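Metagenomic carboxyl esterase MGS0156 (Uncultured organism, PDB 5D8M) probably hydrolyses carboxylic esters, as a serine esterase of the alpha/beta-hydrolase type. Local coordinates at residues Pro93-Cys99 with Arg125-Arg129; His157-Val162 with Ser183-Ile188. One frame throughout, in Å; residues are numbered along the deposited sequence. Where two conformers were deposited one is given.

Contact 1. Residues Pro93-Cys99 with Arg125-Arg129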
loop_
_atom_site.group_PDB
_atom_site.type_symbol
_atom_site.label_atom_id
_atom_site.label_comp_id
_atom_site.label_asym_id
_atom_site.label_seq_id
_atom_site.Cartn_x
_atom_site.Cartn_y
_atom_site.Cartn_z
ATOM N N PRO A 93 -6.974 4.378 0.293
ATOM C CA PRO A 93 -7.183 2.941 0.075
ATOM C C PRO A 93 -7.203 2.549 -1.382
ATOM O O PRO A 93 -7.078 3.404 -2.252
ATOM C CB PRO A 93 -8.557 2.691 0.703
ATOM C CG PRO A 93 -9.281 3.945 0.424
ATOM C CD PRO A 93 -8.244 5.065 0.596
ATOM N N GLY A 94 -7.426 1.266 -1.638
ATOM C CA GLY A 94 -7.350 0.729 -2.982
ATOM C C GLY A 94 -8.640 0.219 -3.605
ATOM O O GLY A 94 -9.733 0.676 -3.287
ATOM N N LEU A 95 -8.479 -0.720 -4.538
ATOM C CA LEU A 95 -9.569 -1.267 -5.314
ATOM C C LEU A 95 -10.612 -1.928 -4.411
ATOM O O LEU A 95 -10.267 -2.738 -3.554
ATOM C CB LEU A 95 -9.026 -2.296 -6.325
ATOM C CG LEU A 95 -9.978 -2.812 -7.404
ATOM C CD1 LEU A 95 -10.299 -1.673 -8.354
ATOM C CD2 LEU A 95 -9.338 -3.972 -8.152
ATOM N N LEU A 96 -11.878 -1.571 -4.614
ATOM C CA LEU A 96 -13.012 -2.158 -3.897
ATOM C C LEU A 96 -13.095 -1.772 -2.416
ATOM O O LEU A 96 -14.007 -2.205 -1.725
ATOM C CB LEU A 96 -12.993 -3.692 -4.009
ATOM C CG LEU A 96 -13.270 -4.254 -5.401
ATOM C CD1 LEU A 96 -13.416 -5.776 -5.344
ATOM C CD2 LEU A 96 -14.529 -3.626 -5.986
ATOM N N ALA A 97 -12.164 -0.960 -1.920
ATOM C CA ALA A 97 -12.192 -0.612 -0.495
ATOM C C ALA A 97 -13.487 0.122 -0.157
ATOM O O ALA A 97 -14.150 -0.144 0.874
ATOM C CB ALA A 97 -10.967 0.223 -0.129
ATOM N N GLU A 98 -13.891 0.987 -1.077
ATOM C CA GLU A 98 -15.109 1.761 -0.890
ATOM C C GLU A 98 -16.312 0.849 -0.752
ATOM O O GLU A 98 -17.226 1.133 0.019
ATOM C CB GLU A 98 -15.317 2.729 -2.062
ATOM C CG GLU A 98 -16.513 3.668 -1.871
ATOM C CD GLU A 98 -16.773 4.530 -3.104
ATOM O OE1 GLU A 98 -16.480 4.064 -4.235
ATOM O OE2 GLU A 98 -17.277 5.659 -2.944
ATOM N N CYS A 99 -16.305 -0.257 -1.499
ATOM C CA CYS A 99 -17.420 -1.192 -1.502
ATOM C C CYS A 99 -17.566 -1.982 -0.187
ATOM O O CYS A 99 -18.646 -2.501 0.125
ATOM C CB CYS A 99 -17.255 -2.170 -2.678
ATOM S SG CYS A 99 -16.961 -1.321 -4.277
ATOM N N ARG A 125 -11.760 9.011 0.971
ATOM C CA ARG A 125 -12.660 8.075 0.300
ATOM C C ARG A 125 -12.426 8.206 -1.200
ATOM O O ARG A 125 -12.625 9.275 -1.763
ATOM C CB ARG A 125 -14.129 8.356 0.646
ATOM C CG ARG A 125 -15.099 7.474 -0.124
ATOM C CD ARG A 125 -16.524 7.586 0.411
ATOM N NE ARG A 125 -17.467 6.890 -0.461
ATOM C CZ ARG A 125 -18.738 6.634 -0.163
ATOM N NH1 ARG A 125 -19.254 7.019 1.007
ATOM N NH2 ARG A 125 -19.498 6.007 -1.053
ATOM N N THR A 126 -11.946 7.140 -1.816
ATOM C CA THR A 126 -11.791 7.067 -3.270
ATOM C C THR A 126 -12.905 6.201 -3.862
ATOM O O THR A 126 -13.627 5.516 -3.121
ATOM C CB THR A 126 -10.426 6.461 -3.662
ATOM O OG1 THR A 126 -10.325 5.125 -3.142
ATOM C CG2 THR A 126 -9.270 7.297 -3.127
ATOM N N GLY A 127 -13.060 6.235 -5.183
ATOM C CA GLY A 127 -13.987 5.348 -5.850
ATOM C C GLY A 127 -13.397 3.951 -5.854
ATOM O O GLY A 127 -12.313 3.722 -6.406
ATOM N N GLY A 128 -14.089 3.015 -5.216
ATOM C CA GLY A 128 -13.639 1.635 -5.204
ATOM C C GLY A 128 -13.626 1.011 -6.596
ATOM O O GLY A 128 -12.867 0.070 -6.850
ATOM N N ARG A 129 -14.473 1.522 -7.490
ATOM C CA ARG A 129 -14.559 0.996 -8.842
ATOM C C ARG A 129 -14.191 2.024 -9.926
ATOM O O ARG A 129 -14.581 1.881 -11.087
ATOM C CB ARG A 129 -15.973 0.455 -9.074
ATOM C CG ARG A 129 -16.361 -0.620 -8.055
ATOM C CD ARG A 129 -17.607 -1.353 -8.490
ATOM N NE ARG A 129 -18.831 -0.624 -8.169
ATOM C CZ ARG A 129 -20.047 -1.065 -8.465
ATOM N NH1 ARG A 129 -21.120 -0.362 -8.132
ATOM N NH2 ARG A 129 -20.194 -2.207 -9.111
HETATM O O HOH W 1 -8.336 3.815 -4.524
HETATM O O HOH W 2 -11.663 2.500 -2.594
HETATM O O HOH W 3 -16.606 3.223 -6.893
#
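Glu98 reaches across to the 125-129 loop and spends its two carboxylate oxygens on different partners. OE1 accepts the backbone N-H of Gly128, with Glu98 OE1 to Gly128 N at 2.8 Å and an N-H...O angle of 164°, the donor lying above the carboxylate plane. OE2 takes two nitrogens of the Arg125 guanidinium, which presents its NE/NH2 edge side-on: Glu98 OE2 is 2.8 Å from Arg125 NE, which meets the anti lone pair, and 2.9 Å from Arg125 NH2. The two flat groups stand nearly perpendicular, 86° apart, in this salt bridge. With CG anti to the backbone N (chi1 -175°) and the chain extended beyond it, the carboxylate is carried past Thr126 and Gly127, so that one oxygen meets Gly128 and the other Arg125. The backbones come closest at Leu96 and Gly128, where Leu96 N donates to Gly128 O at 2.9 Å from within the type II turn Gly94-Ala97.

Three waters satisfy much of the rest. One donates to Pro93 O and accepts from Thr126 OG1; a second donates to Gly94 O and back to Thr126 OG1 while accepting from Glu98 N. The threonine hydroxyl thus both gives and receives. The third water accepts from Arg129 N and donates to Glu98 OE1.

Beside them, Arg129 CG packs 3.9 Å from Cys99 SG, which is disulfide-bonded to Cys213. The guanidinium of Arg129 is hydrogen-bonded outside the contact, to the carbonyls of Ala205, Met208, Cys213 and Pro214, and Gly127 N donates to the side chain of Asn135. A buried carboxylate that receives a backbone N-H, a water and a doubly donating arginine is probably ionised, with Arg125 as its likely counter-charge; it ties together two loops that also meet through a backbone bond, waters and side-chain packing.

Contact 2. Residues His157-Val162 with Ser183-Ile188; sequences HSKGAV and SVAGAI
Ser158 joins the 183-188 segment through its backbone, at what has the form of the nucleophile elbow of an alpha/beta-hydrolase: a sharp turn between strand 151-157 and helix 159-170, with Ser158 at phi/psi 57°/-126°. Its carbonyl takes two N-H groups from opposite faces, Ala161 N from the first helical turn and Ala187 N from across the contact, the latter 3.1 Å from Ser158 O. Its own N-H makes weak bonds to both Val184 O and Ala185 O.

One residue earlier, His157 pairs in parallel with Val184. With CG anti to the backbone N (chi1 178°), its ring is brought edge-on to Val184 O, with His157 CD2 3.2 Å from that oxygen. One ring face has Ser158 CB 3.9 Å above its plane, toward the rim.

Further out, His157 NE2 is hydrogen-bonded to His299 O, and His299 NE2 makes a weak hydrogen bond to Ser158 OG in one of the serine's two conformers; this arrangement is consistent with a serine-histidine catalytic pair. Lys159 NZ forms a salt bridge with Asp163 and a hydrogen bond with the carbonyl of Trp130.

Beneath the elbow the helix settles on the outgoing loop. Ala161 CB touches Gly186 CA and Ile188 CD1, at 3.8 Å and 3.9 Å, and Leu234 of helix 227-236 backs Ile188. Val162 extends CG1 to 3.4 Å from Ala187 O, while Ala161 CB comes within 3.5 Å of Ser183 OG.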
loop_
_atom_site.group_PDB
_atom_site.type_symbol
_atom_site.label_atom_id
_atom_site.label_comp_id
_atom_site.label_asym_id
_atom_site.label_seq_id
_atom_site.Cartn_x
_atom_site.Cartn_y
_atom_site.Cartn_z
ATOM N N HIS A 157 -2.510 2.214 0.102
ATOM C CA HIS A 157 -2.598 0.763 0.012
ATOM C C HIS A 157 -3.072 0.377 -1.391
ATOM O O HIS A 157 -4.000 0.997 -1.939
ATOM C CB HIS A 157 -3.562 0.215 1.089
ATOM C CG HIS A 157 -3.753 -1.277 1.049
ATOM N ND1 HIS A 157 -4.988 -1.861 0.869
ATOM C CD2 HIS A 157 -2.871 -2.295 1.187
ATOM C CE1 HIS A 157 -4.862 -3.175 0.906
ATOM N NE2 HIS A 157 -3.588 -3.465 1.105
ATOM N N SER A 158 -2.411 -0.628 -1.964
ATOM C CA SER A 158 -2.868 -1.208 -3.219
ATOM C C SER A 158 -2.978 -0.161 -4.343
ATOM O O SER A 158 -2.050 0.581 -4.630
ATOM C CB SER A 158 -4.212 -1.889 -2.976
ATOM O OG SER A 158 -4.617 -2.675 -4.081
ATOM N N LYS A 159 -4.158 -0.088 -4.952
ATOM C CA LYS A 159 -4.383 0.888 -6.025
ATOM C C LYS A 159 -4.266 2.350 -5.538
ATOM O O LYS A 159 -4.022 3.278 -6.329
ATOM C CB LYS A 159 -5.758 0.647 -6.671
ATOM C CG LYS A 159 -6.044 1.562 -7.879
ATOM C CD LYS A 159 -7.297 1.129 -8.637
ATOM C CE LYS A 159 -7.819 2.265 -9.521
ATOM N NZ LYS A 159 -8.334 3.414 -8.661
ATOM N N GLY A 160 -4.451 2.560 -4.238
ATOM C CA GLY A 160 -4.338 3.904 -3.677
ATOM C C GLY A 160 -2.987 4.537 -3.930
ATOM O O GLY A 160 -2.859 5.761 -4.100
ATOM N N ALA A 161 -1.958 3.694 -3.964
ATOM C CA ALA A 161 -0.612 4.182 -4.202
ATOM C C ALA A 161 -0.489 4.817 -5.573
ATOM O O ALA A 161 0.162 5.840 -5.724
ATOM C CB ALA A 161 0.410 3.034 -4.052
ATOM N N VAL A 162 -1.115 4.225 -6.581
ATOM C CA VAL A 162 -0.941 4.777 -7.913
ATOM C C VAL A 162 -1.990 5.830 -8.205
ATOM O O VAL A 162 -1.729 6.706 -9.014
ATOM C CB VAL A 162 -0.942 3.680 -8.985
ATOM C CG1 VAL A 162 0.288 2.785 -8.757
ATOM C CG2 VAL A 162 -2.197 2.853 -8.928
ATOM N N SER A 183 4.076 3.715 0.210
ATOM C CA SER A 183 3.307 2.667 -0.421
ATOM C C SER A 183 3.291 1.415 0.465
ATOM O O SER A 183 4.358 0.890 0.813
ATOM C CB SER A 183 3.947 2.349 -1.798
ATOM O OG SER A 183 3.169 1.430 -2.536
ATOM N N VAL A 184 2.102 0.933 0.808
ATOM C CA VAL A 184 1.928 -0.307 1.546
ATOM C C VAL A 184 1.200 -1.332 0.667
ATOM O O VAL A 184 0.005 -1.181 0.396
ATOM C CB VAL A 184 1.120 -0.074 2.851
ATOM C CG1 VAL A 184 1.057 -1.336 3.681
ATOM C CG2 VAL A 184 1.738 1.106 3.665
ATOM N N ALA A 185 1.918 -2.368 0.227
ATOM C CA ALA A 185 1.404 -3.290 -0.773
ATOM C C ALA A 185 0.790 -2.508 -1.950
ATOM O O ALA A 185 -0.279 -2.849 -2.455
ATOM C CB ALA A 185 0.375 -4.240 -0.158
ATOM N N GLY A 186 1.473 -1.454 -2.379
ATOM C CA GLY A 186 0.982 -0.654 -3.478
ATOM C C GLY A 186 1.187 -1.340 -4.804
ATOM O O GLY A 186 2.211 -1.983 -5.034
ATOM N N ALA A 187 0.220 -1.190 -5.693
ATOM C CA ALA A 187 0.265 -1.857 -6.993
ATOM C C ALA A 187 1.069 -1.031 -7.980
ATOM O O ALA A 187 0.554 -0.629 -9.024
ATOM C CB ALA A 187 -1.168 -2.084 -7.524
ATOM N N ILE A 188 2.332 -0.782 -7.658
ATOM C CA ILE A 188 3.134 0.167 -8.441
ATOM C C ILE A 188 3.245 -0.242 -9.919
ATOM O O ILE A 188 3.050 0.579 -10.822
ATOM C CB ILE A 188 4.541 0.324 -7.832
ATOM C CG1 ILE A 188 4.461 0.619 -6.324
ATOM C CG2 ILE A 188 5.356 1.394 -8.599
ATOM C CD1 ILE A 188 3.552 1.799 -5.935
#

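In the fold
From the N terminus, the chain runs through strand 87-92 into 93-99, then by helix 111-116 and strand 120-123 to 125-129, where contact 1 closes a 25-residue excursion. After helix 132-143 and strand 151-157 contact 2 opens; helices 159-170 and 172-177 and strand 178-184 close it. The contacts are in series, neither nested nor crossed. Each joins chain at the C-terminal ends of two neighbouring strands of the parallel sheet, or just beyond them. They also touch, Leu95 N packing 3.7 Å from Lys159 CB; in this fold backbone N-H groups of such a loop and of the residue after the nucleophile commonly form the oxyanion hole, probably also here.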